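Local coordinates for protein glycerate dehydrogenase (PDB 6P2I) that probably reduces acyclic imino acids to amino acids with NADPH, as an imine reductase built like the D-2-hydroxyacid dehydrogenases, at residues 169-174 against 184-189; 145-150 against 197-202. All coordinates share one frame; numbering follows the deposited sequence.

Contact 1. Residues 169-174 against 184-189. With NAP (NADP nicotinamide-adenine-dinucleotide phosphate), chain C.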
loop_
_atom_site.group_PDB
_atom_site.type_symbol
_atom_site.label_atom_id
_atom_site.label_comp_id
_atom_site.label_asym_id
_atom_site.label_seq_id
_atom_site.Cartn_x
_atom_site.Cartn_y
_atom_site.Cartn_z
ATOM N N ILE A 169 -14.137 10.824 -7.284
ATOM C CA ILE A 169 -15.472 11.345 -7.045
ATOM C C ILE A 169 -15.703 11.344 -5.535
ATOM O O ILE A 169 -14.949 10.745 -4.766
ATOM C CB ILE A 169 -16.568 10.557 -7.799
ATOM C CG1 ILE A 169 -16.733 9.147 -7.224
ATOM C CG2 ILE A 169 -16.276 10.518 -9.315
ATOM C CD1 ILE A 169 -17.763 8.302 -7.960
ATOM N N GLY A 170 -16.732 12.056 -5.101
ATOM C CA GLY A 170 -16.897 12.191 -3.668
ATOM C C GLY A 170 -18.162 12.937 -3.324
ATOM O O GLY A 170 -18.908 13.394 -4.199
ATOM N N LEU A 171 -18.405 13.048 -2.023
ATOM C CA LEU A 171 -19.593 13.742 -1.562
ATOM C C LEU A 171 -19.326 14.341 -0.198
ATOM O O LEU A 171 -18.519 13.828 0.583
ATOM C CB LEU A 171 -20.825 12.827 -1.502
ATOM C CG LEU A 171 -20.899 11.657 -0.521
ATOM C CD1 LEU A 171 -21.451 12.090 0.817
ATOM C CD2 LEU A 171 -21.794 10.573 -1.086
ATOM N N ASN A 172 -20.024 15.438 0.071
ATOM C CA ASN A 172 -20.030 16.054 1.378
ATOM C C ASN A 172 -21.479 16.398 1.704
ATOM O O ASN A 172 -22.408 16.014 0.984
ATOM C CB ASN A 172 -19.083 17.264 1.422
ATOM C CG ASN A 172 -19.466 18.359 0.427
ATOM O OD1 ASN A 172 -20.572 18.379 -0.112
ATOM N ND2 ASN A 172 -18.537 19.277 0.181
ATOM N N LYS A 173 -21.676 17.116 2.802
ATOM C CA LYS A 173 -23.005 17.480 3.272
ATOM C C LYS A 173 -23.434 18.864 2.804
ATOM O O LYS A 173 -24.588 19.050 2.398
ATOM C CB LYS A 173 -23.034 17.408 4.807
ATOM C CG LYS A 173 -24.240 18.050 5.471
ATOM C CD LYS A 173 -24.070 18.114 6.991
ATOM C CE LYS A 173 -22.665 18.573 7.405
ATOM N NZ LYS A 173 -22.388 20.009 7.088
ATOM N N SER A 174 -22.522 19.837 2.836
ATOM C CA SER A 174 -22.858 21.224 2.530
ATOM C C SER A 174 -22.967 21.490 1.037
ATOM O O SER A 174 -23.510 22.530 0.646
ATOM C CB SER A 174 -21.794 22.153 3.113
ATOM O OG SER A 174 -20.542 21.878 2.487
ATOM N N VAL A 184 -20.931 13.797 -6.376
ATOM C CA VAL A 184 -22.080 12.995 -6.783
ATOM C C VAL A 184 -22.889 12.663 -5.534
ATOM O O VAL A 184 -22.430 12.861 -4.408
ATOM C CB VAL A 184 -21.643 11.698 -7.495
ATOM C CG1 VAL A 184 -20.807 12.023 -8.735
ATOM C CG2 VAL A 184 -20.850 10.825 -6.538
ATOM N N ASP A 185 -24.100 12.132 -5.735
ATOM C CA ASP A 185 -24.829 11.611 -4.584
ATOM C C ASP A 185 -24.342 10.196 -4.242
ATOM O O ASP A 185 -23.555 9.586 -4.977
ATOM C CB ASP A 185 -26.351 11.687 -4.814
ATOM C CG ASP A 185 -26.892 10.643 -5.800
ATOM O OD1 ASP A 185 -26.137 9.845 -6.381
ATOM O OD2 ASP A 185 -28.126 10.639 -6.003
ATOM N N ILE A 186 -24.789 9.684 -3.088
ATOM C CA ILE A 186 -24.184 8.463 -2.550
ATOM C C ILE A 186 -24.558 7.246 -3.394
ATOM O O ILE A 186 -23.771 6.295 -3.506
ATOM C CB ILE A 186 -24.568 8.272 -1.068
ATOM C CG1 ILE A 186 -23.752 7.143 -0.440
ATOM C CG2 ILE A 186 -26.075 8.011 -0.907
ATOM C CD1 ILE A 186 -23.413 7.381 1.033
ATOM N N THR A 187 -25.747 7.253 -4.000
ATOM C CA THR A 187 -26.151 6.144 -4.855
ATOM C C THR A 187 -25.219 6.026 -6.053
ATOM O O THR A 187 -24.707 4.940 -6.355
ATOM C CB THR A 187 -27.600 6.330 -5.311
ATOM O OG1 THR A 187 -28.471 6.240 -4.178
ATOM C CG2 THR A 187 -27.994 5.271 -6.330
ATOM N N GLU A 188 -24.974 7.143 -6.745
ATOM C CA GLU A 188 -24.021 7.111 -7.848
ATOM C C GLU A 188 -22.627 6.747 -7.361
ATOM O O GLU A 188 -21.914 5.986 -8.021
ATOM C CB GLU A 188 -23.985 8.448 -8.583
ATOM C CG GLU A 188 -23.063 8.394 -9.789
ATOM C CD GLU A 188 -23.104 9.641 -10.635
ATOM O OE1 GLU A 188 -23.824 10.592 -10.266
ATOM O OE2 GLU A 188 -22.413 9.664 -11.678
ATOM N N LEU A 189 -22.216 7.271 -6.203
ATOM C CA LEU A 189 -20.892 6.924 -5.702
ATOM C C LEU A 189 -20.758 5.419 -5.510
ATOM O O LEU A 189 -19.754 4.821 -5.919
ATOM C CB LEU A 189 -20.607 7.645 -4.386
ATOM C CG LEU A 189 -19.166 7.578 -3.875
ATOM C CD1 LEU A 189 -18.832 8.861 -3.121
ATOM C CD2 LEU A 189 -18.893 6.334 -2.988
HETATM P PA NAP C . -13.593 16.957 8.285
HETATM O O1A NAP C . -14.600 17.529 9.261
HETATM O O2A NAP C . -12.489 17.829 7.764
HETATM O O5B NAP C . -14.404 16.402 7.025
HETATM C C5B NAP C . -15.630 15.697 7.185
HETATM C C4B NAP C . -16.232 15.516 5.797
HETATM O O4B NAP C . -17.414 14.725 5.941
HETATM C C3B NAP C . -16.669 16.844 5.173
HETATM O O3B NAP C . -16.585 16.740 3.738
HETATM C C2B NAP C . -18.127 16.945 5.549
HETATM O O2B NAP C . -18.879 17.748 4.652
HETATM C C1B NAP C . -18.509 15.482 5.412
HETATM N N9A NAP C . -19.774 15.194 6.104
HETATM C C8A NAP C . -20.093 15.500 7.378
HETATM N N7A NAP C . -21.358 15.097 7.654
HETATM C C5A NAP C . -21.851 14.545 6.530
HETATM C C6A NAP C . -23.124 13.918 6.124
HETATM N N6A NAP C . -24.149 13.809 7.003
HETATM N N1A NAP C . -23.219 13.462 4.858
HETATM C C2A NAP C . -22.205 13.562 3.970
HETATM N N3A NAP C . -21.013 14.119 4.258
HETATM C C4A NAP C . -20.801 14.616 5.510
HETATM O O3 NAP C . -13.059 15.601 8.981
HETATM P PN NAP C . -11.644 14.872 8.749
HETATM O O1N NAP C . -10.545 15.637 9.444
HETATM O O2N NAP C . -11.471 14.552 7.281
HETATM O O5D NAP C . -11.888 13.524 9.587
HETATM C C5D NAP C . -12.947 12.631 9.222
HETATM C C4D NAP C . -13.047 11.487 10.221
HETATM O O4D NAP C . -11.863 10.698 10.150
HETATM C C3D NAP C . -13.092 11.920 11.679
HETATM O O3D NAP C . -14.407 12.314 12.099
HETATM C C2D NAP C . -12.583 10.679 12.398
HETATM O O2D NAP C . -13.697 9.889 12.833
HETATM C C1D NAP C . -11.761 9.933 11.344
HETATM N N1N NAP C . -10.360 9.819 11.768
HETATM C C2N NAP C . -9.793 8.602 11.851
HETATM C C3N NAP C . -8.472 8.452 12.267
HETATM C C7N NAP C . -7.863 7.076 12.381
HETATM O O7N NAP C . -6.839 6.930 13.032
HETATM N N7N NAP C . -8.475 6.020 11.826
HETATM C C4N NAP C . -7.736 9.592 12.599
HETATM C C5N NAP C . -8.348 10.845 12.515
HETATM C C6N NAP C . -9.668 10.926 12.086
HETATM P P2B NAP C . -19.014 19.351 4.797
HETATM O O1X NAP C . -19.502 19.595 6.215
HETATM O O2X NAP C . -17.627 19.890 4.575
HETATM O O3X NAP C . -19.972 19.716 3.694
#
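Leu171 holds CG between its backbone N and carbonyl carbon (chi1 66°), a rotation that carries CD2 over the first turn of helix 186-192 while CD1 points to the cofactor. Leu171 CD2 lies 3.6 Å from Ile186 CB, the two side chains slanting across each other, and 4.0 Å from Leu189 CD1. Leu189, whose CG stands opposite its own N (chi1 -169°), rests CD1 against the backbone of the strand, 3.9 Å from Gly170 CA. Further back, Ile169 reaches with CD1 toward Val184 CG2 and Leu189 CG, more loosely, and closes the apolar seam. One backbone bond joins the segments: Val184 N donates to Gly170 O at 3.0 Å, continuing the pairing of strand 182-183 with strand 167-171. Directly afterwards Asp185 takes the N-cap of the helix, its OD1 accepting from Glu188 N; a short acidic side chain suits a position that must satisfy an amide in the first turn.

The other branch of Leu171, CD1, lies 3.6 Å from NAP C2A, so one residue touches both helix and adenine. Beyond it the chain turns polar round the 2'-phosphate. Ser174 grips NAP O3X twice, through N at 2.7 Å and through OG, while Lys173 curls its chain back over the adenine so that NZ reaches NAP O1X at 3.0 Å; the bonds from Lys173 N are weak. Asn172 packs CB against the ribose oxygens, 3.3 Å from NAP O2B, while its ND2 donates to Arg176 O, tying the loop together. A cationic amine and hydroxyl and amide donors gathered on a phosphate that NADH lacks imply that this loop probably favours NADPH.

Contact 2. Residues 145-150 against 197-202. With NAP (NADP nicotinamide-adenine-dinucleotide phosphate), chain C.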
loop_
_atom_site.group_PDB
_atom_site.type_symbol
_atom_site.label_atom_id
_atom_site.label_comp_id
_atom_site.label_asym_id
_atom_site.label_seq_id
_atom_site.Cartn_x
_atom_site.Cartn_y
_atom_site.Cartn_z
ATOM N N ILE A 145 -12.087 6.233 -7.531
ATOM C CA ILE A 145 -12.174 6.168 -6.077
ATOM C C ILE A 145 -13.248 7.144 -5.625
ATOM O O ILE A 145 -13.265 8.301 -6.061
ATOM C CB ILE A 145 -10.823 6.463 -5.403
ATOM C CG1 ILE A 145 -10.974 6.384 -3.883
ATOM C CG2 ILE A 145 -10.254 7.816 -5.832
ATOM C CD1 ILE A 145 -9.639 6.345 -3.138
ATOM N N GLY A 146 -14.147 6.670 -4.764
ATOM C CA GLY A 146 -15.243 7.485 -4.278
ATOM C C GLY A 146 -15.049 7.771 -2.804
ATOM O O GLY A 146 -14.893 6.848 -1.993
ATOM N N LEU A 147 -15.023 9.046 -2.454
ATOM C CA LEU A 147 -14.709 9.494 -1.100
ATOM C C LEU A 147 -15.998 9.977 -0.450
ATOM O O LEU A 147 -16.581 10.976 -0.881
ATOM C CB LEU A 147 -13.645 10.588 -1.143
ATOM C CG LEU A 147 -12.375 10.216 -1.926
ATOM C CD1 LEU A 147 -11.422 11.408 -2.071
ATOM C CD2 LEU A 147 -11.672 9.047 -1.250
ATOM N N ILE A 148 -16.463 9.254 0.570
ATOM C CA ILE A 148 -17.635 9.661 1.336
ATOM C C ILE A 148 -17.104 10.550 2.460
ATOM O O ILE A 148 -16.621 10.059 3.485
ATOM C CB ILE A 148 -18.423 8.461 1.864
ATOM C CG1 ILE A 148 -18.906 7.582 0.708
ATOM C CG2 ILE A 148 -19.609 8.922 2.746
ATOM C CD1 ILE A 148 -19.512 6.259 1.154
ATOM N N GLY A 149 -17.167 11.865 2.247
ATOM C CA GLY A 149 -16.474 12.813 3.099
ATOM C C GLY A 149 -15.231 13.321 2.401
ATOM O O GLY A 149 -14.363 12.528 2.019
ATOM N N ILE A 150 -15.149 14.636 2.193
ATOM C CA ILE A 150 -14.069 15.225 1.413
ATOM C C ILE A 150 -13.581 16.470 2.143
ATOM O O ILE A 150 -13.451 17.553 1.554
ATOM C CB ILE A 150 -14.516 15.521 -0.036
ATOM C CG1 ILE A 150 -15.882 16.214 -0.060
ATOM C CG2 ILE A 150 -14.594 14.233 -0.840
ATOM C CD1 ILE A 150 -16.395 16.470 -1.478
ATOM N N SER A 197 -13.918 4.920 -0.014
ATOM C CA SER A 197 -13.246 5.209 1.254
ATOM C C SER A 197 -14.059 6.213 2.059
ATOM O O SER A 197 -14.480 7.246 1.526
ATOM C CB SER A 197 -11.825 5.741 1.013
ATOM O OG SER A 197 -11.077 5.774 2.211
ATOM N N LEU A 198 -14.261 5.919 3.348
ATOM C CA LEU A 198 -15.052 6.771 4.230
ATOM C C LEU A 198 -14.156 7.772 4.955
ATOM O O LEU A 198 -13.115 7.395 5.506
ATOM C CB LEU A 198 -15.818 5.925 5.255
ATOM C CG LEU A 198 -17.047 5.188 4.713
ATOM C CD1 LEU A 198 -17.323 3.912 5.505
ATOM C CD2 LEU A 198 -18.267 6.102 4.738
ATOM N N HIS A 199 -14.576 9.041 4.969
ATOM C CA HIS A 199 -13.836 10.114 5.627
ATOM C C HIS A 199 -14.828 11.111 6.215
ATOM O O HIS A 199 -14.834 12.293 5.897
ATOM C CB HIS A 199 -12.864 10.757 4.645
ATOM C CG HIS A 199 -11.850 9.790 4.141
ATOM N ND1 HIS A 199 -10.846 9.289 4.945
ATOM C CD2 HIS A 199 -11.727 9.163 2.945
ATOM C CE1 HIS A 199 -10.126 8.425 4.253
ATOM N NE2 HIS A 199 -10.639 8.329 3.038
ATOM N N ILE A 200 -15.674 10.609 7.111
ATOM C CA ILE A 200 -16.834 11.342 7.599
ATOM C C ILE A 200 -16.952 11.137 9.105
ATOM O O ILE A 200 -16.642 10.046 9.607
ATOM C CB ILE A 200 -18.088 10.885 6.829
ATOM C CG1 ILE A 200 -19.294 11.766 7.103
ATOM C CG2 ILE A 200 -18.399 9.415 7.094
ATOM C CD1 ILE A 200 -20.511 11.327 6.328
ATOM N N PRO A 201 -17.341 12.158 9.858
ATOM C CA PRO A 201 -17.531 11.977 11.302
ATOM C C PRO A 201 -18.743 11.113 11.582
ATOM O O PRO A 201 -19.696 11.059 10.802
ATOM C CB PRO A 201 -17.739 13.403 11.811
ATOM C CG PRO A 201 -18.365 14.102 10.656
ATOM C CD PRO A 201 -17.649 13.541 9.445
ATOM N N ARG A 202 -18.703 10.435 12.723
ATOM C CA ARG A 202 -19.849 9.672 13.199
ATOM C C ARG A 202 -20.759 10.551 14.047
ATOM O O ARG A 202 -20.312 11.169 15.020
ATOM C CB ARG A 202 -19.388 8.463 14.008
ATOM C CG ARG A 202 -20.532 7.680 14.626
ATOM C CD ARG A 202 -20.103 7.072 15.938
ATOM N NE ARG A 202 -21.112 6.180 16.483
ATOM C CZ ARG A 202 -20.891 5.349 17.493
ATOM N NH1 ARG A 202 -19.688 5.298 18.054
ATOM N NH2 ARG A 202 -21.864 4.568 17.937
HETATM P PA NAP C . -13.593 16.957 8.285
HETATM O O1A NAP C . -14.600 17.529 9.261
HETATM O O2A NAP C . -12.489 17.829 7.764
HETATM O O5B NAP C . -14.404 16.402 7.025
HETATM C C5B NAP C . -15.630 15.697 7.185
HETATM C C4B NAP C . -16.232 15.516 5.797
HETATM O O4B NAP C . -17.414 14.725 5.941
HETATM C C3B NAP C . -16.669 16.844 5.173
HETATM O O3B NAP C . -16.585 16.740 3.738
HETATM C C2B NAP C . -18.127 16.945 5.549
HETATM O O2B NAP C . -18.879 17.748 4.652
HETATM C C1B NAP C . -18.509 15.482 5.412
HETATM N N9A NAP C . -19.774 15.194 6.104
HETATM C C8A NAP C . -20.093 15.500 7.378
HETATM N N7A NAP C . -21.358 15.097 7.654
HETATM C C5A NAP C . -21.851 14.545 6.530
HETATM C C6A NAP C . -23.124 13.918 6.124
HETATM N N6A NAP C . -24.149 13.809 7.003
HETATM N N1A NAP C . -23.219 13.462 4.858
HETATM C C2A NAP C . -22.205 13.562 3.970
HETATM N N3A NAP C . -21.013 14.119 4.258
HETATM C C4A NAP C . -20.801 14.616 5.510
HETATM O O3 NAP C . -13.059 15.601 8.981
HETATM P PN NAP C . -11.644 14.872 8.749
HETATM O O1N NAP C . -10.545 15.637 9.444
HETATM O O2N NAP C . -11.471 14.552 7.281
HETATM O O5D NAP C . -11.888 13.524 9.587
HETATM C C5D NAP C . -12.947 12.631 9.222
HETATM C C4D NAP C . -13.047 11.487 10.221
HETATM O O4D NAP C . -11.863 10.698 10.150
HETATM C C3D NAP C . -13.092 11.920 11.679
HETATM O O3D NAP C . -14.407 12.314 12.099
HETATM C C2D NAP C . -12.583 10.679 12.398
HETATM O O2D NAP C . -13.697 9.889 12.833
HETATM C C1D NAP C . -11.761 9.933 11.344
HETATM N N1N NAP C . -10.360 9.819 11.768
HETATM C C2N NAP C . -9.793 8.602 11.851
HETATM C C3N NAP C . -8.472 8.452 12.267
HETATM C C7N NAP C . -7.863 7.076 12.381
HETATM O O7N NAP C . -6.839 6.930 13.032
HETATM N N7N NAP C . -8.475 6.020 11.826
HETATM C C4N NAP C . -7.736 9.592 12.599
HETATM C C5N NAP C . -8.348 10.845 12.515
HETATM C C6N NAP C . -9.668 10.926 12.086
HETATM P P2B NAP C . -19.014 19.351 4.797
HETATM O O1X NAP C . -19.502 19.595 6.215
HETATM O O2X NAP C . -17.627 19.890 4.575
HETATM O O3X NAP C . -19.972 19.716 3.694
#
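Ile148 and Leu198 pair in parallel register between strands 144-148 and 195-198, and three backbone hydrogen bonds stitch the strands: Ser197 N to Gly146 O, Ile148 N to Ser197 O, and His199 N to Ile148 O, the shortest at 2.7 Å. Past the strand ends a CA-H...O contact continues the pairing, Gly149 CA lying 3.3 Å from His199 O. Glycine is required here, since a side chain would strike that oxygen.

Among apolar contacts, Ile148 and Leu198 run side by side; in the conformer modelled here, Ile148 CG2 lies 3.7 Å from Leu198 CD2. On the other face Leu147 CD2 meets the edge of the His199 ring, whose NE2 makes a weak bond to Ser197 OG.

Toward the cofactor, Ile150 N donates to NAP O3B at 3.0 Å. Ile200, with CG1 opposite its backbone N (chi1 -170°), extends CD1 to 3.4 Å from NAP C4A. With Ile200 cut back to an alanine, the adenine would probably lose its apolar rest on this side.

Strand 167-171 flanks strand 144-148 and strand 223-226 flanks strand 195-198, while helix 152-163 covers the face bearing Leu147 and His199.

In the fold
Both contacts involve the parallel sheet of the Rossmann-type NAD-binding domain, their centres 9 Å apart. Contact 1 is nested along the chain within the loop closed by contact 2: strand 144-148 comes first, then 167-171, helix 186-192 and strand 195-198. Strands 167-171 and 144-148 are neighbours, probably hydrogen-bonded from Ile169 O to Leu147 N and from Leu171 O to Gly149 N. In the strand order 182-183, 167-171, 144-148, 195-198, 223-226, 249-252, 269-271, contact 2 lies near the middle, and contact 1 packs helix 186-192 on strand 167-171, toward edge 182-183. Contact 1 holds the 2'-phosphate of NADP and contact 2 bonds to the ribose through Ile150 N, while both touch the adenine, so the sheet positions one cofactor.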